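Local coordinates for parahox neighbor (Phaeodactylum tricornutum CCAP 1055/1, PDB 5Z5M), which probably catalyses the last two steps from 5-hydroxyisourate to (S)-allantoin, hydrolysis and stereoselective decarboxylation, in one fused polypeptide, at residues A[167-171]-A[275-279]; A[205-209]-A[239-243]. All coordinates share one frame; numbering follows the deposited sequence.

In the fold
The chain begins with the helices of the OHCU decarboxylase family region, whose last helix, 151-173, carries 167-171, and then passes into the strands of the HIUase/transthyretin region. Contact 1 closes a loop of 103 intervening residues, bringing 275-279, just after strand 268-275, back against that helix. Nested inside it, contact 2 closes a loop of 29 residues by pairing the end of strand 200-207 with the start of strand 241-248. The two meet directly: the backbone N of Ile275 lies 2.9 Å from the O of Gly241, a probable hydrogen bond, and Val240 packs on Asp276. Contact 1 thus joins the helical and β-rich parts, while contact 2 knits strands within the latter.

Contact 1: residues A[167-171]-A[275-279]; sequences WMRLL and IDNPD
Trp167 of helix 151-173 carries this contact, turning the edge of its indole to the loop that follows strand 268-275. Trp167 CG stands anti to its backbone N (chi1 177°), sending the ring from the helix to the loop backbone. There Trp167 NE1 donates to the carbonyl O of Asp276 at 3.0 Å, with the acceptor almost exactly in the ring plane and an N-H...O angle of 158°. The Asp276 carboxylate lies alongside the pyrrole end of the ring, turned steeply against it, its OD2 3.3 Å from Trp167 NE1, while OD1 accepts from the backbone N of Gln263 of the second subunit. Farther along the ring, Trp167 CZ2 lies 3.6 Å from Asn277 CG, the amide plane turned 58° from the indole. Asn277 OD1 takes the backbone N of Asp279 at 2.9 Å in an Asx turn, and ND2 bonds Ser50, holding the amide at both ends. Leu171, one helical turn after Trp167, sets CD1 over one face of the indole and CD2 4.1 Å from CD of Pro278. An alanine in place of Trp167 removes the indole N-H and would probably leave the Asp276 carbonyl without a mate on this side and a gap between Asn277 and Leu171. Within mainly van der Waals packing, decarboxylase-family helix and transthyretin-family loop thus share one directional bond to a backbone carbonyl, dependent on main-chain position, not side-chain identity.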
ATOM      1  N   TRP A 167     -16.295  27.207  -3.782  1.00  6.29           N
ATOM      2  CA  TRP A 167     -17.029  25.963  -3.574  1.00  7.32           C
ATOM      3  C   TRP A 167     -17.730  25.974  -2.216  1.00  8.74           C
ATOM      4  O   TRP A 167     -18.891  25.578  -2.114  1.00 10.85           O
ATOM      5  CB  TRP A 167     -16.071  24.776  -3.687  1.00  5.35           C
ATOM      6  CG  TRP A 167     -16.679  23.429  -3.429  1.00  9.74           C
ATOM      7  CD1 TRP A 167     -16.321  22.550  -2.454  1.00  7.00           C
ATOM      8  CD2 TRP A 167     -17.732  22.799  -4.171  1.00  9.24           C
ATOM      9  NE1 TRP A 167     -17.089  21.410  -2.530  1.00  5.45           N
ATOM     10  CE2 TRP A 167     -17.960  21.536  -3.585  1.00  6.33           C
ATOM     11  CE3 TRP A 167     -18.503  23.177  -5.275  1.00  9.95           C
ATOM     12  CZ2 TRP A 167     -18.929  20.657  -4.055  1.00 13.30           C
ATOM     13  CZ3 TRP A 167     -19.462  22.291  -5.751  1.00  7.68           C
ATOM     14  CH2 TRP A 167     -19.667  21.051  -5.139  1.00 16.42           C
ATOM     15  N   MET A 168     -17.030  26.452  -1.184  1.00  7.94           N
ATOM     16  CA  MET A 168     -17.614  26.543   0.154  1.00 15.18           C
ATOM     17  C   MET A 168     -18.803  27.497   0.186  1.00  8.39           C
ATOM     18  O   MET A 168     -19.792  27.240   0.866  1.00 13.63           O
ATOM     19  CB  MET A 168     -16.562  26.988   1.177  1.00  9.94           C
ATOM     20  CG  MET A 168     -15.475  25.965   1.418  1.00 24.85           C
ATOM     21  SD  MET A 168     -14.235  26.563   2.583  1.00 31.61           S
ATOM     22  CE  MET A 168     -13.046  25.226   2.510  1.00 27.68           C
ATOM     23  N   ARG A 169     -18.710  28.596  -0.550  1.00 10.60           N
ATOM     24  CA  ARG A 169     -19.796  29.568  -0.565  1.00 13.37           C
ATOM     25  C   ARG A 169     -21.013  29.049  -1.327  1.00 12.22           C
ATOM     26  O   ARG A 169     -22.153  29.274  -0.915  1.00 13.69           O
ATOM     27  CB  ARG A 169     -19.319  30.886  -1.167  1.00 16.16           C
ATOM     28  CG  ARG A 169     -18.377  31.652  -0.260  1.00 16.73           C
ATOM     29  CD  ARG A 169     -17.766  32.829  -0.995  1.00 22.74           C
ATOM     30  NE  ARG A 169     -16.929  33.639  -0.119  1.00 25.18           N
ATOM     31  CZ  ARG A 169     -16.091  34.574  -0.549  1.00 36.41           C
ATOM     32  NH1 ARG A 169     -15.973  34.817  -1.848  1.00 29.15           N
ATOM     33  NH2 ARG A 169     -15.369  35.263   0.322  1.00 19.85           N
ATOM     34  N   LEU A 170     -20.764  28.357  -2.436  1.00 11.80           N
ATOM     35  CA  LEU A 170     -21.835  27.741  -3.220  1.00 10.90           C
ATOM     36  C   LEU A 170     -22.602  26.723  -2.382  1.00 17.91           C
ATOM     37  O   LEU A 170     -23.829  26.661  -2.436  1.00 15.00           O
ATOM     38  CB  LEU A 170     -21.276  27.063  -4.477  1.00  9.94           C
ATOM     39  CG  LEU A 170     -20.922  27.953  -5.669  1.00 20.47           C
ATOM     40  CD1 LEU A 170     -20.110  27.169  -6.693  1.00 19.94           C
ATOM     41  CD2 LEU A 170     -22.188  28.525  -6.312  1.00 18.15           C
ATOM     42  N   LEU A 171     -21.868  25.923  -1.611  1.00 14.04           N
ATOM     43  CA  LEU A 171     -22.473  24.888  -0.769  1.00 12.67           C
ATOM     44  C   LEU A 171     -23.372  25.484   0.316  1.00 20.41           C
ATOM     45  O   LEU A 171     -24.384  24.886   0.696  1.00 17.22           O
ATOM     46  CB  LEU A 171     -21.392  24.019  -0.121  1.00 14.58           C
ATOM     47  CG  LEU A 171     -20.753  22.936  -0.995  1.00 17.62           C
ATOM     48  CD1 LEU A 171     -19.631  22.248  -0.242  1.00 13.51           C
ATOM     49  CD2 LEU A 171     -21.788  21.917  -1.438  1.00 13.85           C
ATOM     50  N   ILE A 275     -15.547  14.106   3.415  1.00  8.13           N
ATOM     51  CA  ILE A 275     -16.333  14.148   2.185  1.00  7.58           C
ATOM     52  C   ILE A 275     -16.535  15.606   1.768  1.00  7.00           C
ATOM     53  O   ILE A 275     -17.038  16.415   2.540  1.00  9.68           O
ATOM     54  CB  ILE A 275     -17.692  13.453   2.350  1.00 10.51           C
ATOM     55  CG1 ILE A 275     -17.484  11.939   2.517  1.00 11.72           C
ATOM     56  CG2 ILE A 275     -18.601  13.744   1.138  1.00  6.68           C
ATOM     57  CD1 ILE A 275     -18.708  11.210   3.011  1.00 19.12           C
ATOM     58  N   ASP A 276     -16.135  15.941   0.549  1.00  6.75           N
ATOM     59  CA  ASP A 276     -16.119  17.336   0.119  1.00  8.81           C
ATOM     60  C   ASP A 276     -17.209  17.681  -0.905  1.00  9.05           C
ATOM     61  O   ASP A 276     -17.524  18.851  -1.097  1.00 11.10           O
ATOM     62  CB  ASP A 276     -14.749  17.679  -0.462  1.00  8.02           C
ATOM     63  CG  ASP A 276     -14.615  19.152  -0.820  1.00 20.67           C
ATOM     64  OD1 ASP A 276     -14.685  20.001   0.096  1.00 18.54           O
ATOM     65  OD2 ASP A 276     -14.451  19.462  -2.021  1.00 20.51           O
ATOM     66  N   ASN A 277     -17.785  16.677  -1.557  1.00  7.14           N
ATOM     67  CA  ASN A 277     -18.728  16.934  -2.650  1.00  8.93           C
ATOM     68  C   ASN A 277     -19.910  15.963  -2.629  1.00 10.76           C
ATOM     69  O   ASN A 277     -19.753  14.779  -2.914  1.00 11.37           O
ATOM     70  CB  ASN A 277     -17.997  16.865  -4.004  1.00 12.13           C
ATOM     71  CG  ASN A 277     -18.895  17.227  -5.190  1.00 11.65           C
ATOM     72  OD1 ASN A 277     -20.116  17.243  -5.082  1.00 16.35           O
ATOM     73  ND2 ASN A 277     -18.277  17.522  -6.330  1.00 10.96           N
ATOM     74  N   PRO A 278     -21.109  16.478  -2.323  1.00 11.36           N
ATOM     75  CA  PRO A 278     -22.310  15.651  -2.158  1.00 18.62           C
ATOM     76  C   PRO A 278     -22.827  15.028  -3.460  1.00  9.77           C
ATOM     77  O   PRO A 278     -23.703  14.166  -3.391  1.00  8.05           O
ATOM     78  CB  PRO A 278     -23.332  16.635  -1.579  1.00 17.82           C
ATOM     79  CG  PRO A 278     -22.869  17.980  -2.014  1.00 15.65           C
ATOM     80  CD  PRO A 278     -21.377  17.910  -2.097  1.00 14.98           C
ATOM     81  N   ASP A 279     -22.306  15.471  -4.606  1.00 11.02           N
ATOM     82  CA  ASP A 279     -22.633  14.886  -5.910  1.00 13.64           C
ATOM     83  C   ASP A 279     -21.877  13.592  -6.202  1.00 13.68           C
ATOM     84  O   ASP A 279     -22.326  12.773  -7.008  1.00 17.00           O
ATOM     85  CB  ASP A 279     -22.323  15.872  -7.043  1.00 11.58           C
ATOM     86  CG  ASP A 279     -23.295  17.033  -7.108  1.00 18.40           C
ATOM     87  OD1 ASP A 279     -24.489  16.847  -6.779  1.00 16.55           O
ATOM     88  OD2 ASP A 279     -22.859  18.131  -7.522  1.00 21.40           O
TER

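Contact 2: residues A[205-209]-A[239-243]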
ATOM      1  N   ARG A 205     -20.334  10.149  11.944  1.00  7.18           N
ATOM      2  CA  ARG A 205     -20.024  11.491  11.457  1.00 10.81           C
ATOM      3  C   ARG A 205     -19.409  12.295  12.596  1.00 14.82           C
ATOM      4  O   ARG A 205     -19.988  12.387  13.678  1.00 17.07           O
ATOM      5  CB  ARG A 205     -21.269  12.197  10.921  1.00 11.63           C
ATOM      6  CG  ARG A 205     -20.962  13.540  10.247  1.00 12.43           C
ATOM      7  CD  ARG A 205     -22.229  14.253   9.780  1.00 18.80           C
ATOM      8  NE  ARG A 205     -22.881  13.562   8.673  1.00 15.06           N
ATOM      9  CZ  ARG A 205     -24.017  12.880   8.775  1.00 18.33           C
ATOM     10  NH1 ARG A 205     -24.654  12.801   9.937  1.00 15.57           N
ATOM     11  NH2 ARG A 205     -24.530  12.286   7.706  1.00 19.49           N
ATOM     12  N   LEU A 206     -18.234  12.868  12.359  1.00 11.10           N
ATOM     13  CA  LEU A 206     -17.523  13.594  13.410  1.00 15.73           C
ATOM     14  C   LEU A 206     -17.773  15.090  13.341  1.00 16.79           C
ATOM     15  O   LEU A 206     -17.731  15.780  14.359  1.00 17.70           O
ATOM     16  CB  LEU A 206     -16.020  13.327  13.335  1.00 16.62           C
ATOM     17  CG  LEU A 206     -15.554  11.872  13.450  1.00 19.25           C
ATOM     18  CD1 LEU A 206     -14.045  11.819  13.647  1.00 23.65           C
ATOM     19  CD2 LEU A 206     -16.273  11.146  14.571  1.00 22.13           C
ATOM     20  N   SER A 207     -18.028  15.589  12.135  1.00 14.11           N
ATOM     21  CA  SER A 207     -18.277  17.012  11.932  1.00 25.16           C
ATOM     22  C   SER A 207     -19.088  17.218  10.652  1.00 22.60           C
ATOM     23  O   SER A 207     -19.060  16.364   9.758  1.00 19.41           O
ATOM     24  CB  SER A 207     -16.958  17.795  11.881  1.00 26.82           C
ATOM     25  OG  SER A 207     -16.296  17.612  10.644  1.00 39.52           O
ATOM     26  N   PRO A 208     -19.845  18.327  10.567  1.00 24.53           N
ATOM     27  CA  PRO A 208     -20.022  19.377  11.579  1.00 26.15           C
ATOM     28  C   PRO A 208     -20.776  18.866  12.807  1.00 26.67           C
ATOM     29  O   PRO A 208     -21.634  17.995  12.667  1.00 27.97           O
ATOM     30  CB  PRO A 208     -20.831  20.444  10.837  1.00 28.32           C
ATOM     31  CG  PRO A 208     -21.586  19.685   9.806  1.00 25.38           C
ATOM     32  CD  PRO A 208     -20.662  18.586   9.367  1.00 27.18           C
ATOM     33  N   PRO A 209     -20.451  19.400  13.994  1.00 27.36           N
ATOM     34  CA  PRO A 209     -20.976  18.909  15.275  1.00 30.43           C
ATOM     35  C   PRO A 209     -22.501  18.766  15.318  1.00 24.43           C
ATOM     36  O   PRO A 209     -23.007  17.916  16.049  1.00 35.52           O
ATOM     37  CB  PRO A 209     -20.503  19.971  16.283  1.00 34.91           C
ATOM     38  CG  PRO A 209     -19.997  21.124  15.462  1.00 37.73           C
ATOM     39  CD  PRO A 209     -19.524  20.527  14.182  1.00 28.76           C
ATOM     40  N   THR A 239     -23.555  13.856   3.315  1.00 16.46           N
ATOM     41  CA  THR A 239     -23.336  15.293   3.431  1.00 13.81           C
ATOM     42  C   THR A 239     -21.866  15.631   3.664  1.00 18.72           C
ATOM     43  O   THR A 239     -21.124  14.830   4.229  1.00 11.87           O
ATOM     44  CB  THR A 239     -24.170  15.889   4.582  1.00 14.18           C
ATOM     45  OG1 THR A 239     -23.837  15.222   5.808  1.00 18.94           O
ATOM     46  CG2 THR A 239     -25.652  15.711   4.310  1.00 19.19           C
ATOM     47  N   VAL A 240     -21.457  16.818   3.221  1.00 11.82           N
ATOM     48  CA  VAL A 240     -20.098  17.306   3.439  1.00 11.88           C
ATOM     49  C   VAL A 240     -19.756  17.291   4.929  1.00 12.01           C
ATOM     50  O   VAL A 240     -20.555  17.719   5.764  1.00 10.68           O
ATOM     51  CB  VAL A 240     -19.919  18.733   2.869  1.00 14.46           C
ATOM     52  CG1 VAL A 240     -18.576  19.329   3.289  1.00 19.21           C
ATOM     53  CG2 VAL A 240     -20.051  18.714   1.353  1.00 14.60           C
ATOM     54  N   GLY A 241     -18.578  16.770   5.260  1.00 11.44           N
ATOM     55  CA  GLY A 241     -18.130  16.725   6.639  1.00 17.41           C
ATOM     56  C   GLY A 241     -17.045  15.696   6.881  1.00 11.97           C
ATOM     57  O   GLY A 241     -16.513  15.108   5.940  1.00  8.85           O
ATOM     58  N   GLN A 242     -16.707  15.485   8.149  1.00  7.62           N
ATOM     59  CA  GLN A 242     -15.698  14.505   8.503  1.00  8.63           C
ATOM     60  C   GLN A 242     -16.356  13.255   9.071  1.00  9.96           C
ATOM     61  O   GLN A 242     -17.279  13.344   9.879  1.00 11.61           O
ATOM     62  CB  GLN A 242     -14.709  15.091   9.513  1.00 14.12           C
ATOM     63  CG  GLN A 242     -13.519  14.207   9.775  1.00 19.88           C
ATOM     64  CD  GLN A 242     -12.550  14.816  10.772  1.00 25.17           C
ATOM     65  OE1 GLN A 242     -12.955  15.351  11.807  1.00 24.45           O
ATOM     66  NE2 GLN A 242     -11.261  14.748  10.457  1.00 23.09           N
ATOM     67  N   TYR A 243     -15.872  12.095   8.644  1.00  5.79           N
ATOM     68  CA  TYR A 243     -16.426  10.808   9.075  1.00  7.98           C
ATOM     69  C   TYR A 243     -15.351   9.874   9.630  1.00  9.77           C
ATOM     70  O   TYR A 243     -14.156  10.112   9.449  1.00  7.72           O
ATOM     71  CB  TYR A 243     -17.150  10.126   7.906  1.00 10.34           C
ATOM     72  CG  TYR A 243     -18.368  10.872   7.397  1.00 15.59           C
ATOM     73  CD1 TYR A 243     -18.231  11.993   6.584  1.00  8.38           C
ATOM     74  CD2 TYR A 243     -19.654  10.444   7.713  1.00  8.91           C
ATOM     75  CE1 TYR A 243     -19.340  12.684   6.120  1.00 13.24           C
ATOM     76  CE2 TYR A 243     -20.774  11.130   7.251  1.00 13.73           C
ATOM     77  CZ  TYR A 243     -20.610  12.244   6.450  1.00 10.88           C
ATOM     78  OH  TYR A 243     -21.710  12.933   5.981  1.00 13.24           O
TER
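This is an antiparallel strand pairing, made where strand 200-207 ends and strand 241-248 begins, between the two inner strands of a four-stranded antiparallel sheet in the HIUase/transthyretin part of the chain. Arg205 and Tyr243 form a non-hydrogen-bonded pair, Ser207 and Gln242 a hydrogen-bonded one. Between them the register slips by one residue: Leu206 and Ser207 both face Gln242, a classic β bulge. Gln242 O accepts both their amides from the same face of its carbonyl plane, Leu206 N at 2.7 Å and Ser207 N at 3.3 Å. In return Gln242 N donates to Ser207 O at 3.0 Å. Ser207 OG, at chi1 76°, sits between its own N and carbonyl carbon, which brings it near the same amide for a second, weak bond. Gly241 CA makes a C-H...O contact with Ser207 O at 3.3 Å; a side chain here would clash with that oxygen, and at these backbone angles it would also press on the carbonyl O of Val240.

On the sheet face shared by Arg205 and Tyr243, the two side chains run side by side in the same direction. Arg205 CG rests over one face of the Tyr243 phenol, 4.1 Å from the ring centroid, in a CH-pi contact. A bend at chi3 (-68°) then brings Arg205 NE to Tyr243 OH at 3.0 Å, nearly in the guanidinium plane. Tyr243 OH donates in turn to Thr239 O at 2.6 Å, tying the ring to the backbone four residues earlier, while Arg205 NH1 is held by the carbonyl O of Met211.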